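Local structure of mandelate racemase / muconate lactonizing enzyme family protein (Agrobacterium tumefaciens, 4DXK) at residues A[214-219]-A[241-246]; A[263-268]-A[287-292]. The protein belongs to the mandelate racemase subgroup of the enolase superfamily and probably acts as a metal-dependent racemase or lyase, its substrate not established. One frame throughout, in Å; residues are numbered along the deposited sequence. Where two conformers were deposited one is given.

Contact 1: A[214-219]-A[241-246]; sequences MVEFHS and HEDPIK. With NA (sodium ion), chain C; PO4 (phosphate ion), chain B.
At the C-terminal ends of two neighbouring parallel barrel strands, the metal site of this enolase-superfamily fold takes its first two carboxylates, Glu216 and Glu242. Sodium is bound by Glu216 OE2 at 2.2 Å and Glu242 OE2 at 2.3 Å; the shared cation lets these two oxygens lie 3.2 Å apart. Both CG atoms stand anti to the backbone N, but Glu216 then bends at chi2 (74°) whereas Glu242 runs on extended, and the two carboxylates reach the ion by different paths. The other oxygen of Glu216, OE1, accepts His218 N and a proton from a sodium-bound water, which gives its second proton to Asp243 OD2; Asp243 OD1 is hydrogen-bonded to Ser267 OG. A phosphate, probably from the crystallisation liquor, adds O1 to the metal and takes a weak bond from His218 NE2, whose ring is covered on one face by Glu216 CG and held at ND1 by Asp177 OD2. Glu242 N donates to Val215 O (2.8 Å), Phe217 N to Glu242 O and, past the strands, Ser219 N to Asp243 O (2.8 Å). The Phe217 ring turns its edge to the face of His241, planes at 86°. Phe217 and Pro244 pack on Tyr256 of helix 253-259, while strand 170-173 flanks strand 212-216 on the side away from 240-242 and its Lys172 forms a salt bridge with Glu242 OE1.

Contact 2: A[263-268]-A[287-292]; sequences PISASE and VVMLDI. With NA (sodium ion), chain C.
Met289 N donates to Ala266 O (2.9 Å) and Ala266 N to Val287 O (3.1 Å), pairing the two strands, with a weak bond from Val287 N to Ile264 O upstream. The Glu268 side chain leads away from Asp291: OE1 binds sodium at 2.3 Å, and OE2 accepts from a sodium-bound water and is hydrogen-bonded to Tyr71 OH of the second subunit. With CG between the backbone N and the carbonyl carbon (chi1 68°) and the chain extended beyond it, the carboxylate reaches the ion. Another water bridges Glu268 O and Asp291 N, 2.9 Å from the amide, whose proton it accepts. This is a parallel beta-alpha-beta unit of the barrel, helix 272-281 linking strands 264-266 and 287-290, with the metal ligand just past the first strand and a cis peptide before Ser267. Asp291, past the second strand, holds His318 through OD2; its CB lies 4.3 Å from Glu268 CB. Met289 was modelled in two conformers, and the one given comes implausibly close to Ser265 OG, which leaves the detail of that approach doubtful. The Ser265 side chain also touches strand 240-242. Outside the barrel, Val288 and Leu290 pack on helix 297-310.

Contacts 1 and 2 follow one another along the chain, their centres 10 Å apart, and together take in four successive strands, 212-216, 240-242, 264-266 and 287-290, of the same parallel barrel sheet. The middle two strands are neighbours, so the contacts meet there: Ser265 N lies 2.9 Å from His241 O, and Asp243 OD1 and Ser267 OG form a probable hydrogen bond at 2.6 Å. Glu216 and Glu242 from contact 1 and Glu268 from contact 2 complete the protein's share of the sodium site, and two metal-bound waters serve both contacts. Three consecutive strands thus each supply one carboxylate, at or just past their C-terminal ends, the arrangement by which enolase-superfamily barrels hold their catalytic metal, usually magnesium.

Contact 1: A[214-219]-A[241-246]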
loop_
_atom_site.group_PDB
_atom_site.type_symbol
_atom_site.label_atom_id
_atom_site.label_comp_id
_atom_site.label_asym_id
_atom_site.label_seq_id
_atom_site.Cartn_x
_atom_site.Cartn_y
_atom_site.Cartn_z
ATOM N N MET A 214 -21.847 -25.425 6.528
ATOM C CA MET A 214 -20.977 -24.943 5.466
ATOM C C MET A 214 -21.823 -24.609 4.250
ATOM O O MET A 214 -22.792 -25.315 3.954
ATOM C CB MET A 214 -19.973 -26.025 5.093
ATOM C CG MET A 214 -18.998 -26.341 6.204
ATOM S SD MET A 214 -18.651 -28.094 6.268
ATOM C CE MET A 214 -17.513 -28.144 7.651
ATOM N N VAL A 215 -21.469 -23.537 3.544
ATOM C CA VAL A 215 -22.198 -23.163 2.345
ATOM C C VAL A 215 -21.276 -23.280 1.155
ATOM O O VAL A 215 -20.185 -22.695 1.128
ATOM C CB VAL A 215 -22.729 -21.740 2.428
ATOM C CG1 VAL A 215 -23.659 -21.478 1.254
ATOM C CG2 VAL A 215 -23.457 -21.522 3.747
ATOM N N GLU A 216 -21.725 -24.051 0.182
ATOM C CA GLU A 216 -21.033 -24.241 -1.074
ATOM C C GLU A 216 -21.704 -23.375 -2.135
ATOM O O GLU A 216 -22.931 -23.393 -2.242
ATOM C CB GLU A 216 -21.188 -25.706 -1.469
ATOM C CG GLU A 216 -20.840 -25.983 -2.883
ATOM C CD GLU A 216 -19.362 -25.948 -3.065
ATOM O OE1 GLU A 216 -18.826 -24.883 -3.440
ATOM O OE2 GLU A 216 -18.739 -26.988 -2.781
ATOM N N PHE A 217 -20.918 -22.637 -2.918
ATOM C CA PHE A 217 -21.451 -21.821 -4.013
ATOM C C PHE A 217 -21.000 -22.264 -5.398
ATOM O O PHE A 217 -21.468 -21.729 -6.403
ATOM C CB PHE A 217 -21.073 -20.353 -3.822
ATOM C CG PHE A 217 -21.699 -19.716 -2.617
ATOM C CD1 PHE A 217 -23.030 -19.311 -2.646
ATOM C CD2 PHE A 217 -20.968 -19.525 -1.448
ATOM C CE1 PHE A 217 -23.607 -18.707 -1.546
ATOM C CE2 PHE A 217 -21.551 -18.926 -0.340
ATOM C CZ PHE A 217 -22.871 -18.510 -0.395
ATOM N N HIS A 218 -20.059 -23.200 -5.444
ATOM C CA HIS A 218 -19.573 -23.766 -6.706
ATOM C C HIS A 218 -19.088 -22.716 -7.708
ATOM O O HIS A 218 -19.174 -22.919 -8.916
ATOM C CB HIS A 218 -20.652 -24.644 -7.343
ATOM C CG HIS A 218 -20.884 -25.930 -6.614
ATOM N ND1 HIS A 218 -22.140 -26.358 -6.242
ATOM C CD2 HIS A 218 -20.019 -26.880 -6.192
ATOM C CE1 HIS A 218 -22.040 -27.529 -5.632
ATOM N NE2 HIS A 218 -20.764 -27.866 -5.587
ATOM N N SER A 219 -18.567 -21.600 -7.202
ATOM C CA SER A 219 -18.019 -20.524 -8.041
ATOM C C SER A 219 -19.007 -19.967 -9.056
ATOM O O SER A 219 -18.603 -19.487 -10.115
ATOM C CB SER A 219 -16.734 -20.965 -8.751
ATOM O OG SER A 219 -15.692 -21.079 -7.793
ATOM N N HIS A 241 -17.903 -20.042 3.683
ATOM C CA HIS A 241 -18.513 -19.744 2.391
ATOM C C HIS A 241 -17.529 -20.172 1.327
ATOM O O HIS A 241 -16.486 -19.529 1.125
ATOM C CB HIS A 241 -18.841 -18.256 2.264
ATOM C CG HIS A 241 -19.957 -17.813 3.158
ATOM N ND1 HIS A 241 -20.352 -16.494 3.261
ATOM C CD2 HIS A 241 -20.765 -18.509 3.991
ATOM C CE1 HIS A 241 -21.350 -16.399 4.123
ATOM N NE2 HIS A 241 -21.616 -17.608 4.586
ATOM N N GLU A 242 -17.846 -21.282 0.671
ATOM C CA GLU A 242 -16.907 -21.957 -0.217
ATOM C C GLU A 242 -17.115 -21.539 -1.663
ATOM O O GLU A 242 -18.241 -21.570 -2.182
ATOM C CB GLU A 242 -17.081 -23.467 -0.069
ATOM C CG GLU A 242 -16.113 -24.312 -0.893
ATOM C CD GLU A 242 -16.234 -25.790 -0.570
ATOM O OE1 GLU A 242 -16.750 -26.138 0.512
ATOM O OE2 GLU A 242 -15.834 -26.627 -1.411
ATOM N N ASP A 243 -16.020 -21.156 -2.312
ATOM C CA ASP A 243 -16.030 -20.765 -3.720
ATOM C C ASP A 243 -17.177 -19.804 -4.046
ATOM O O ASP A 243 -17.980 -20.059 -4.943
ATOM C CB ASP A 243 -16.042 -22.015 -4.606
ATOM C CG ASP A 243 -14.733 -22.766 -4.550
ATOM O OD1 ASP A 243 -13.708 -22.111 -4.327
ATOM O OD2 ASP A 243 -14.723 -23.998 -4.724
ATOM N N PRO A 244 -17.240 -18.670 -3.331
ATOM C CA PRO A 244 -18.355 -17.743 -3.553
ATOM C C PRO A 244 -18.348 -17.095 -4.934
ATOM O O PRO A 244 -19.410 -16.688 -5.420
ATOM C CB PRO A 244 -18.141 -16.681 -2.475
ATOM C CG PRO A 244 -16.660 -16.740 -2.172
ATOM C CD PRO A 244 -16.333 -18.195 -2.266
ATOM N N ILE A 245 -17.162 -16.977 -5.529
ATOM C CA ILE A 245 -16.970 -16.434 -6.868
ATOM C C ILE A 245 -15.964 -17.330 -7.586
ATOM O O ILE A 245 -15.371 -18.210 -6.973
ATOM C CB ILE A 245 -16.463 -14.963 -6.852
ATOM C CG1 ILE A 245 -15.080 -14.871 -6.189
ATOM C CG2 ILE A 245 -17.479 -14.021 -6.184
ATOM C CD1 ILE A 245 -14.417 -13.507 -6.372
ATOM N N LYS A 246 -15.784 -17.114 -8.879
ATOM C CA LYS A 246 -14.790 -17.843 -9.660
ATOM C C LYS A 246 -13.407 -17.503 -9.135
ATOM O O LYS A 246 -13.113 -16.347 -8.840
ATOM C CB LYS A 246 -14.888 -17.444 -11.133
ATOM C CG LYS A 246 -14.182 -18.395 -12.083
ATOM C CD LYS A 246 -14.984 -19.650 -12.318
ATOM C CE LYS A 246 -14.406 -20.462 -13.474
ATOM N NZ LYS A 246 -15.138 -21.732 -13.580
HETATM NA NA NA C . -16.759 -27.738 -3.224
HETATM P P PO4 B . -18.344 -30.481 -2.777
HETATM O O1 PO4 B . -17.252 -29.531 -2.312
HETATM O O2 PO4 B . -17.911 -31.191 -4.039
HETATM O O3 PO4 B . -18.664 -31.540 -1.758
HETATM O O4 PO4 B . -19.603 -29.688 -3.065
HETATM O O HOH W 1 -16.658 -25.821 -4.538
HETATM O O HOH W 2 -16.269 -24.145 -6.908
HETATM O O HOH W 3 -17.615 -28.845 -5.120
#

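Contact 2: A[263-268]-A[287-292]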
loop_
_atom_site.group_PDB
_atom_site.type_symbol
_atom_site.label_atom_id
_atom_site.label_comp_id
_atom_site.label_asym_id
_atom_site.label_seq_id
_atom_site.Cartn_x
_atom_site.Cartn_y
_atom_site.Cartn_z
ATOM N N PRO A 263 -15.719 -17.052 7.089
ATOM C CA PRO A 263 -14.487 -17.101 6.301
ATOM C C PRO A 263 -14.729 -17.711 4.931
ATOM O O PRO A 263 -15.624 -18.556 4.746
ATOM C CB PRO A 263 -13.571 -18.016 7.124
ATOM C CG PRO A 263 -14.497 -18.823 7.976
ATOM C CD PRO A 263 -15.639 -17.896 8.294
ATOM N N ILE A 264 -13.919 -17.278 3.973
ATOM C CA ILE A 264 -13.907 -17.865 2.647
ATOM C C ILE A 264 -13.241 -19.229 2.706
ATOM O O ILE A 264 -12.146 -19.376 3.263
ATOM C CB ILE A 264 -13.104 -16.977 1.683
ATOM C CG1 ILE A 264 -13.769 -15.609 1.542
ATOM C CG2 ILE A 264 -12.953 -17.637 0.316
ATOM C CD1 ILE A 264 -12.892 -14.584 0.857
ATOM N N SER A 265 -13.887 -20.219 2.116
ATOM C CA SER A 265 -13.281 -21.511 1.882
ATOM C C SER A 265 -12.874 -21.548 0.408
ATOM O O SER A 265 -13.718 -21.401 -0.482
ATOM C CB SER A 265 -14.313 -22.586 2.209
ATOM O OG SER A 265 -13.945 -23.857 1.774
ATOM N N ALA A 266 -11.579 -21.690 0.146
ATOM C CA ALA A 266 -11.043 -21.606 -1.210
ATOM C C ALA A 266 -9.736 -22.387 -1.263
ATOM O O ALA A 266 -8.947 -22.293 -0.315
ATOM C CB ALA A 266 -10.783 -20.149 -1.584
ATOM N N SER A 267 -9.488 -23.173 -2.315
ATOM C CA SER A 267 -10.481 -23.625 -3.292
ATOM C C SER A 267 -10.007 -24.937 -3.906
ATOM O O SER A 267 -8.871 -25.028 -4.383
ATOM C CB SER A 267 -10.681 -22.628 -4.432
ATOM O OG SER A 267 -11.579 -23.170 -5.397
ATOM N N GLU A 268 -10.901 -25.920 -3.955
ATOM C CA GLU A 268 -10.654 -27.168 -4.671
ATOM C C GLU A 268 -10.324 -26.925 -6.147
ATOM O O GLU A 268 -9.739 -27.788 -6.807
ATOM C CB GLU A 268 -11.880 -28.078 -4.555
ATOM C CG GLU A 268 -13.105 -27.541 -5.306
ATOM C CD GLU A 268 -14.404 -28.261 -4.991
ATOM O OE1 GLU A 268 -14.647 -28.558 -3.809
ATOM O OE2 GLU A 268 -15.192 -28.520 -5.932
ATOM N N VAL A 287 -10.435 -20.777 5.206
ATOM C CA VAL A 287 -10.199 -22.210 5.184
ATOM C C VAL A 287 -9.569 -22.550 3.841
ATOM O O VAL A 287 -10.129 -22.226 2.783
ATOM C CB VAL A 287 -11.491 -23.003 5.367
ATOM C CG1 VAL A 287 -11.190 -24.491 5.374
ATOM C CG2 VAL A 287 -12.183 -22.587 6.663
ATOM N N VAL A 288 -8.389 -23.161 3.878
ATOM C CA VAL A 288 -7.665 -23.501 2.663
ATOM C C VAL A 288 -8.137 -24.869 2.195
ATOM O O VAL A 288 -7.877 -25.901 2.829
ATOM C CB VAL A 288 -6.143 -23.436 2.882
ATOM C CG1 VAL A 288 -5.391 -23.950 1.653
ATOM C CG2 VAL A 288 -5.724 -22.001 3.229
ATOM N N MET A 289 -8.863 -24.860 1.079
ATOM C CA MET A 289 -9.421 -26.071 0.488
ATOM C C MET A 289 -8.563 -26.477 -0.676
ATOM O O MET A 289 -8.035 -25.637 -1.400
ATOM C CB MET A 289 -10.822 -25.817 -0.049
ATOM C CG MET A 289 -11.640 -24.956 0.821
ATOM S SD MET A 289 -12.190 -25.745 2.339
ATOM C CE MET A 289 -13.204 -27.085 1.699
ATOM N N LEU A 290 -8.439 -27.780 -0.868
ATOM C CA LEU A 290 -7.721 -28.295 -2.021
ATOM C C LEU A 290 -8.297 -29.664 -2.338
ATOM O O LEU A 290 -8.941 -30.278 -1.483
ATOM C CB LEU A 290 -6.219 -28.374 -1.737
ATOM C CG LEU A 290 -5.736 -29.187 -0.535
ATOM C CD1 LEU A 290 -5.683 -30.677 -0.829
ATOM C CD2 LEU A 290 -4.364 -28.706 -0.095
ATOM N N ASP A 291 -8.072 -30.134 -3.558
ATOM C CA ASP A 291 -8.355 -31.508 -3.921
ATOM C C ASP A 291 -7.043 -32.090 -4.409
ATOM O O ASP A 291 -6.457 -31.585 -5.371
ATOM C CB ASP A 291 -9.437 -31.551 -5.010
ATOM C CG ASP A 291 -9.800 -32.962 -5.427
ATOM O OD1 ASP A 291 -8.873 -33.709 -5.810
ATOM O OD2 ASP A 291 -10.996 -33.333 -5.362
ATOM N N ILE A 292 -6.568 -33.135 -3.733
ATOM C CA ILE A 292 -5.256 -33.681 -4.030
ATOM C C ILE A 292 -5.126 -34.170 -5.467
ATOM O O ILE A 292 -4.026 -34.194 -6.012
ATOM C CB ILE A 292 -4.882 -34.822 -3.064
ATOM C CG1 ILE A 292 -5.877 -35.969 -3.161
ATOM C CG2 ILE A 292 -4.780 -34.311 -1.629
ATOM C CD1 ILE A 292 -5.455 -37.159 -2.342
HETATM NA NA NA C . -16.759 -27.738 -3.224
HETATM O O HOH W 4 -7.317 -28.207 -5.530
HETATM O O HOH W 3 -17.615 -28.845 -5.120
HETATM O O HOH W 1 -16.658 -25.821 -4.538
#